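Local coordinates for DNA replication and repair protein RecF (Caldanaerobacter subterraneus subsp. tengcongensis, PDB 5Z69) that binds ATP and probably single-stranded DNA as an ABC-type ATPase thought to act in DNA replication, recombinational repair and the SOS response, at residues H119-I124 / E311-K316; S304-L309 / P317-D322. All coordinates share one frame; numbering follows the deposited sequence.

Contact 1 of 2, residues H119-I124 / E311-K316; sequences HFLTVI and EETGEK
Leu121 meets Thr313 and Glu315 through a single methyl, CD1, and illustrates how a turn at the end of a helix can offer carbon to the core while the threonine hydroxyl and one glutamate oxygen stay bonded. The leucine side chain is extended, CG anti to the carbonyl carbon (chi1 -58°) and CD1 anti to CA, which carries the methyl out to the turn. There it meets Thr313 tip to tip, 3.7 Å from OG1 and 4.1 Å from CG2, and crosses the Glu315 chain at about a right angle, with CD1 3.7 Å from CB. Thr313 has OG1 between its backbone N and carbonyl carbon (chi1 62°), where the hydroxyl closes an ST turn: the Glu315 N lies 3.1 Å from Thr313 OG1, with an N-H...O angle of 159°. The same hydroxyl also bonds to the carbonyl oxygen of Leu309. Gly314, with positive phi, takes the chain out of helix 291-313 between Thr313 and Glu315. Glu315 bends at chi2, and its OE2 is bonded by the backbone N of Ala84, leaving CB and CG against the leucine. With an alanine at Thr313 the Glu315 amide would probably lose its acceptor and a gap would open beside CD1. The chemistry is thus a small nonpolar touch: one methyl rests on the threonine tip, including the side of an already bonded hydroxyl, and on the glutamate's first two carbons.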
loop_
_atom_site.group_PDB
_atom_site.type_symbol
_atom_site.label_atom_id
_atom_site.label_comp_id
_atom_site.label_asym_id
_atom_site.label_seq_id
_atom_site.Cartn_x
_atom_site.Cartn_y
_atom_site.Cartn_z
ATOM N N HIS A 119 -19.286 28.424 -1.203
ATOM C CA HIS A 119 -20.117 29.592 -0.945
ATOM C C HIS A 119 -20.902 29.336 0.330
ATOM O O HIS A 119 -21.198 30.248 1.091
ATOM C CB HIS A 119 -21.054 29.860 -2.139
ATOM C CG HIS A 119 -20.361 30.476 -3.314
ATOM N ND1 HIS A 119 -20.079 31.828 -3.387
ATOM C CD2 HIS A 119 -19.882 29.926 -4.459
ATOM C CE1 HIS A 119 -19.445 32.081 -4.521
ATOM N NE2 HIS A 119 -19.314 30.944 -5.189
ATOM N N PHE A 120 -21.258 28.075 0.526
ATOM C CA PHE A 120 -21.999 27.612 1.708
ATOM C C PHE A 120 -21.306 26.380 2.265
ATOM O O PHE A 120 -21.310 25.324 1.621
ATOM C CB PHE A 120 -23.449 27.291 1.337
ATOM C CG PHE A 120 -24.262 26.661 2.451
ATOM C CD1 PHE A 120 -24.374 27.277 3.691
ATOM C CD2 PHE A 120 -24.975 25.489 2.228
ATOM C CE1 PHE A 120 -25.147 26.718 4.707
ATOM C CE2 PHE A 120 -25.765 24.923 3.239
ATOM C CZ PHE A 120 -25.829 25.533 4.490
ATOM N N LEU A 121 -20.703 26.494 3.447
ATOM C CA LEU A 121 -19.953 25.346 4.014
ATOM C C LEU A 121 -20.777 24.523 4.985
ATOM O O LEU A 121 -21.365 25.053 5.932
ATOM C CB LEU A 121 -18.689 25.819 4.741
ATOM C CG LEU A 121 -17.721 26.625 3.879
ATOM C CD1 LEU A 121 -16.632 27.270 4.710
ATOM C CD2 LEU A 121 -17.128 25.656 2.865
ATOM N N THR A 122 -20.796 23.219 4.743
ATOM C CA THR A 122 -21.430 22.261 5.626
ATOM C C THR A 122 -20.453 21.119 5.910
ATOM O O THR A 122 -19.518 20.896 5.153
ATOM C CB THR A 122 -22.711 21.638 5.002
ATOM O OG1 THR A 122 -22.400 21.209 3.676
ATOM C CG2 THR A 122 -23.887 22.640 4.957
ATOM N N VAL A 123 -20.668 20.414 7.012
ATOM C CA VAL A 123 -20.066 19.097 7.216
ATOM C C VAL A 123 -21.209 18.161 7.550
ATOM O O VAL A 123 -22.036 18.483 8.401
ATOM C CB VAL A 123 -19.032 19.091 8.355
ATOM C CG1 VAL A 123 -18.444 17.673 8.553
ATOM C CG2 VAL A 123 -17.945 20.104 8.059
ATOM N N ILE A 124 -21.277 17.027 6.867
ATOM C CA ILE A 124 -22.388 16.116 7.080
ATOM C C ILE A 124 -21.867 14.838 7.716
ATOM O O ILE A 124 -20.900 14.257 7.241
ATOM C CB ILE A 124 -23.143 15.802 5.758
ATOM C CG1 ILE A 124 -24.214 14.740 5.992
ATOM C CG2 ILE A 124 -22.175 15.392 4.635
ATOM C CD1 ILE A 124 -25.386 14.860 5.027
ATOM N N GLU A 311 -10.332 25.884 10.437
ATOM C CA GLU A 311 -9.019 26.509 10.509
ATOM C C GLU A 311 -8.563 27.009 9.144
ATOM O O GLU A 311 -8.032 28.105 9.029
ATOM C CB GLU A 311 -7.990 25.524 11.083
ATOM C CG GLU A 311 -7.497 25.889 12.472
ATOM C CD GLU A 311 -6.581 27.107 12.476
ATOM O OE1 GLU A 311 -5.970 27.402 11.425
ATOM O OE2 GLU A 311 -6.475 27.768 13.533
ATOM N N GLU A 312 -8.763 26.205 8.104
ATOM C CA GLU A 312 -8.317 26.616 6.775
ATOM C C GLU A 312 -9.172 27.744 6.172
ATOM O O GLU A 312 -8.641 28.623 5.493
ATOM C CB GLU A 312 -8.288 25.414 5.829
ATOM C CG GLU A 312 -7.272 24.355 6.236
ATOM C CD GLU A 312 -5.840 24.870 6.195
ATOM O OE1 GLU A 312 -5.521 25.672 5.287
ATOM O OE2 GLU A 312 -5.041 24.482 7.072
ATOM N N THR A 313 -10.480 27.745 6.410
ATOM C CA THR A 313 -11.316 28.776 5.767
ATOM C C THR A 313 -11.581 30.002 6.631
ATOM O O THR A 313 -12.013 31.045 6.120
ATOM C CB THR A 313 -12.682 28.223 5.353
ATOM O OG1 THR A 313 -13.396 27.789 6.521
ATOM C CG2 THR A 313 -12.511 27.053 4.380
ATOM N N GLY A 314 -11.373 29.872 7.943
ATOM C CA GLY A 314 -11.778 30.921 8.871
ATOM C C GLY A 314 -13.288 31.110 8.974
ATOM O O GLY A 314 -13.764 32.087 9.547
ATOM N N GLU A 315 -14.050 30.171 8.411
ATOM C CA GLU A 315 -15.496 30.172 8.542
ATOM C C GLU A 315 -15.969 29.071 9.482
ATOM O O GLU A 315 -15.327 28.025 9.616
ATOM C CB GLU A 315 -16.163 29.985 7.162
ATOM C CG GLU A 315 -15.763 31.007 6.104
ATOM C CD GLU A 315 -16.834 32.079 5.860
ATOM O OE1 GLU A 315 -16.638 32.891 4.927
ATOM O OE2 GLU A 315 -17.863 32.132 6.591
ATOM N N LYS A 316 -17.107 29.287 10.122
ATOM C CA LYS A 316 -17.740 28.204 10.872
ATOM C C LYS A 316 -18.912 27.626 10.072
ATOM O O LYS A 316 -19.884 28.348 9.755
ATOM C CB LYS A 316 -18.220 28.692 12.240
ATOM C CG LYS A 316 -18.879 27.614 13.093
ATOM C CD LYS A 316 -19.280 28.132 14.486
ATOM C CE LYS A 316 -18.086 28.414 15.365
ATOM N NZ LYS A 316 -17.388 27.140 15.731
#

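Contact 2 of 2, residues S304-L309 / P317-D322. With AGS (phosphothiophosphoric acid-adenylate ester), chain C.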
loop_
_atom_site.group_PDB
_atom_site.type_symbol
_atom_site.label_atom_id
_atom_site.label_comp_id
_atom_site.label_asym_id
_atom_site.label_seq_id
_atom_site.Cartn_x
_atom_site.Cartn_y
_atom_site.Cartn_z
ATOM N N SER A 304 -12.257 15.674 12.547
ATOM C CA SER A 304 -11.057 16.289 11.983
ATOM C C SER A 304 -11.341 17.089 10.716
ATOM O O SER A 304 -10.730 18.140 10.474
ATOM C CB SER A 304 -10.013 15.216 11.684
ATOM O OG SER A 304 -9.492 14.700 12.886
ATOM N N GLU A 305 -12.256 16.580 9.901
ATOM C CA GLU A 305 -12.690 17.285 8.704
ATOM C C GLU A 305 -13.191 18.646 9.118
ATOM O O GLU A 305 -12.774 19.683 8.589
ATOM C CB GLU A 305 -13.785 16.495 7.978
ATOM C CG GLU A 305 -14.287 17.168 6.699
ATOM C CD GLU A 305 -15.527 16.501 6.133
ATOM O OE1 GLU A 305 -15.679 15.269 6.315
ATOM O OE2 GLU A 305 -16.352 17.218 5.507
ATOM N N LEU A 306 -14.076 18.635 10.103
ATOM C CA LEU A 306 -14.645 19.855 10.646
ATOM C C LEU A 306 -13.564 20.815 11.149
ATOM O O LEU A 306 -13.537 21.993 10.793
ATOM C CB LEU A 306 -15.613 19.494 11.768
ATOM C CG LEU A 306 -16.184 20.658 12.578
ATOM C CD1 LEU A 306 -16.829 21.688 11.667
ATOM C CD2 LEU A 306 -17.179 20.126 13.608
ATOM N N GLU A 307 -12.672 20.304 11.984
ATOM C CA GLU A 307 -11.617 21.128 12.551
ATOM C C GLU A 307 -10.711 21.740 11.475
ATOM O O GLU A 307 -10.441 22.937 11.490
ATOM C CB GLU A 307 -10.780 20.297 13.527
ATOM C CG GLU A 307 -9.542 21.012 14.009
ATOM C CD GLU A 307 -8.828 20.217 15.089
ATOM O OE1 GLU A 307 -7.690 19.771 14.849
ATOM O OE2 GLU A 307 -9.430 20.026 16.166
ATOM N N ILE A 308 -10.223 20.910 10.557
ATOM C CA ILE A 308 -9.388 21.411 9.472
ATOM C C ILE A 308 -10.162 22.441 8.606
ATOM O O ILE A 308 -9.628 23.482 8.227
ATOM C CB ILE A 308 -8.860 20.233 8.611
ATOM C CG1 ILE A 308 -7.954 19.339 9.468
ATOM C CG2 ILE A 308 -8.086 20.746 7.398
ATOM C CD1 ILE A 308 -7.506 18.027 8.799
ATOM N N LEU A 309 -11.429 22.167 8.318
ATOM C CA LEU A 309 -12.215 23.092 7.492
ATOM C C LEU A 309 -12.319 24.483 8.168
ATOM O O LEU A 309 -12.077 25.515 7.521
ATOM C CB LEU A 309 -13.610 22.489 7.192
ATOM C CG LEU A 309 -14.720 23.351 6.542
ATOM C CD1 LEU A 309 -14.152 24.166 5.446
ATOM C CD2 LEU A 309 -15.856 22.488 5.960
ATOM N N PRO A 317 -18.828 26.332 9.743
ATOM C CA PRO A 317 -19.810 25.697 8.853
ATOM C C PRO A 317 -21.097 25.325 9.542
ATOM O O PRO A 317 -21.179 25.333 10.775
ATOM C CB PRO A 317 -19.094 24.428 8.397
ATOM C CG PRO A 317 -18.213 24.090 9.547
ATOM C CD PRO A 317 -17.714 25.413 10.060
ATOM N N VAL A 318 -22.097 24.998 8.733
ATOM C CA VAL A 318 -23.331 24.432 9.228
ATOM C C VAL A 318 -23.137 22.926 9.392
ATOM O O VAL A 318 -22.477 22.300 8.576
ATOM C CB VAL A 318 -24.509 24.735 8.271
ATOM C CG1 VAL A 318 -25.705 23.902 8.666
ATOM C CG2 VAL A 318 -24.836 26.269 8.293
ATOM N N LEU A 319 -23.722 22.343 10.429
ATOM C CA LEU A 319 -23.539 20.923 10.685
ATOM C C LEU A 319 -24.798 20.139 10.287
ATOM O O LEU A 319 -25.914 20.501 10.673
ATOM C CB LEU A 319 -23.166 20.704 12.171
ATOM C CG LEU A 319 -21.683 20.810 12.553
ATOM C CD1 LEU A 319 -20.917 21.827 11.749
ATOM C CD2 LEU A 319 -21.499 21.062 14.044
ATOM N N LEU A 320 -24.621 19.076 9.502
ATOM C CA LEU A 320 -25.713 18.183 9.131
ATOM C C LEU A 320 -25.541 16.772 9.743
ATOM O O LEU A 320 -24.544 16.076 9.463
ATOM C CB LEU A 320 -25.811 18.105 7.599
ATOM C CG LEU A 320 -25.877 19.484 6.906
ATOM C CD1 LEU A 320 -25.855 19.261 5.419
ATOM C CD2 LEU A 320 -27.094 20.232 7.345
ATOM N N LEU A 321 -26.496 16.373 10.578
ATOM C CA LEU A 321 -26.383 15.104 11.300
ATOM C C LEU A 321 -27.502 14.173 10.868
ATOM O O LEU A 321 -28.651 14.323 11.293
ATOM C CB LEU A 321 -26.428 15.335 12.812
ATOM C CG LEU A 321 -25.102 15.744 13.465
ATOM C CD1 LEU A 321 -24.663 17.107 12.954
ATOM C CD2 LEU A 321 -25.204 15.769 14.988
ATOM N N ASP A 322 -27.173 13.233 9.991
ATOM C CA ASP A 322 -28.207 12.380 9.420
ATOM C C ASP A 322 -28.253 11.043 10.114
ATOM O O ASP A 322 -27.367 10.233 9.923
ATOM C CB ASP A 322 -27.980 12.168 7.927
ATOM C CG ASP A 322 -29.187 11.545 7.239
ATOM O OD1 ASP A 322 -30.304 11.628 7.790
ATOM O OD2 ASP A 322 -29.026 10.987 6.140
HETATM P PG AGS C . -33.356 8.820 6.750
HETATM S S1G AGS C . -32.907 9.980 8.258
HETATM O O2G AGS C . -33.949 7.476 7.292
HETATM O O3G AGS C . -32.015 8.501 6.018
HETATM P PB AGS C . -35.905 9.093 5.559
HETATM O O1B AGS C . -36.874 10.136 6.007
HETATM O O2B AGS C . -36.107 7.770 6.316
HETATM O O3B AGS C . -34.372 9.546 5.774
HETATM P PA AGS C . -35.798 9.682 2.809
HETATM O O1A AGS C . -35.664 11.129 3.304
HETATM O O2A AGS C . -34.613 9.044 2.153
HETATM O O3A AGS C . -36.221 8.752 4.036
HETATM O "O5'" AGS C . -37.031 9.558 1.875
HETATM C "C5'" AGS C . -36.915 8.838 0.680
HETATM C "C4'" AGS C . -38.329 8.556 0.278
HETATM O "O4'" AGS C . -38.655 9.349 -0.885
HETATM C "C3'" AGS C . -38.583 7.102 -0.107
HETATM O "O3'" AGS C . -39.898 6.708 0.269
HETATM C "C2'" AGS C . -38.331 7.111 -1.617
HETATM O "O2'" AGS C . -39.081 6.112 -2.300
HETATM C "C1'" AGS C . -38.819 8.510 -2.012
HETATM N N9 AGS C . -38.099 9.089 -3.135
HETATM C C8 AGS C . -36.758 8.981 -3.419
HETATM N N7 AGS C . -36.398 9.588 -4.521
HETATM C C5 AGS C . -37.574 10.139 -4.999
HETATM C C6 AGS C . -37.875 10.907 -6.140
HETATM N N6 AGS C . -36.958 11.284 -7.037
HETATM N N1 AGS C . -39.161 11.276 -6.334
HETATM C C2 AGS C . -40.078 10.906 -5.435
HETATM N N3 AGS C . -39.917 10.183 -4.324
HETATM C C4 AGS C . -38.634 9.833 -4.163
#
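The pyrrolidine ring of Pro317 has leucines of helix 291-313 approaching from the two sides of its mean plane. Leu306 CD1 comes to the ring edge at the CG corner, 3.5 Å from Pro317 CG, closer than carbons usually pack; Leu309 CD2 approaches the other side more loosely and at a slant, 4.5 Å from Pro317 CB. The second flat group, the Asp322 carboxylate, is approached from beyond its oxygens by the thiophosphate of the nucleotide analogue, with OD1 3.1 Å from AGS S1G; OD1 is also hydrogen-bonded to Thr348. Its place at the end of a hydrophobic strand is consistent with a Walker B aspartate. Leu306 has CG anti to its own N (chi1 173°), and a chi2 of 54° then turns CD1 toward Pro317 and also toward Leu319, whose CD1 it touches at 4.1 Å, the two side chains crossing at nearly a right angle. This is ordinary helix-on-sheet packing of an alpha/beta ATPase core. Strand 318-321 runs between strands 122-125 and 345-349, helix 43-55 packs against Leu320 and Asp322, and helix 186-222 lies against helix 291-313 at Ser304 and Glu307.

Contacts 1 and 2, whose centres are about 7 Å apart, are two stations of one layer. Contact 1 joins the lead-in to strand 122-125 with the last helical residue of 291-313 and the turn after it; contact 2 sets the same helix on the start of strand 318-321. The strands are joined by probable hydrogen bonds from Val318 N to Leu121 O and from Leu320 N to Val123 O, each 2.9 Å, and by packing of Phe120 CE1 on Val318 CG2 at 3.6 Å. Of the two, contact 2 holds the pocket residue, Asp322, at the far end of its strand from Pro317. Other partners of the analogue include Ala40, Lys43 and Ser44 of the predicted ATP-binding loop.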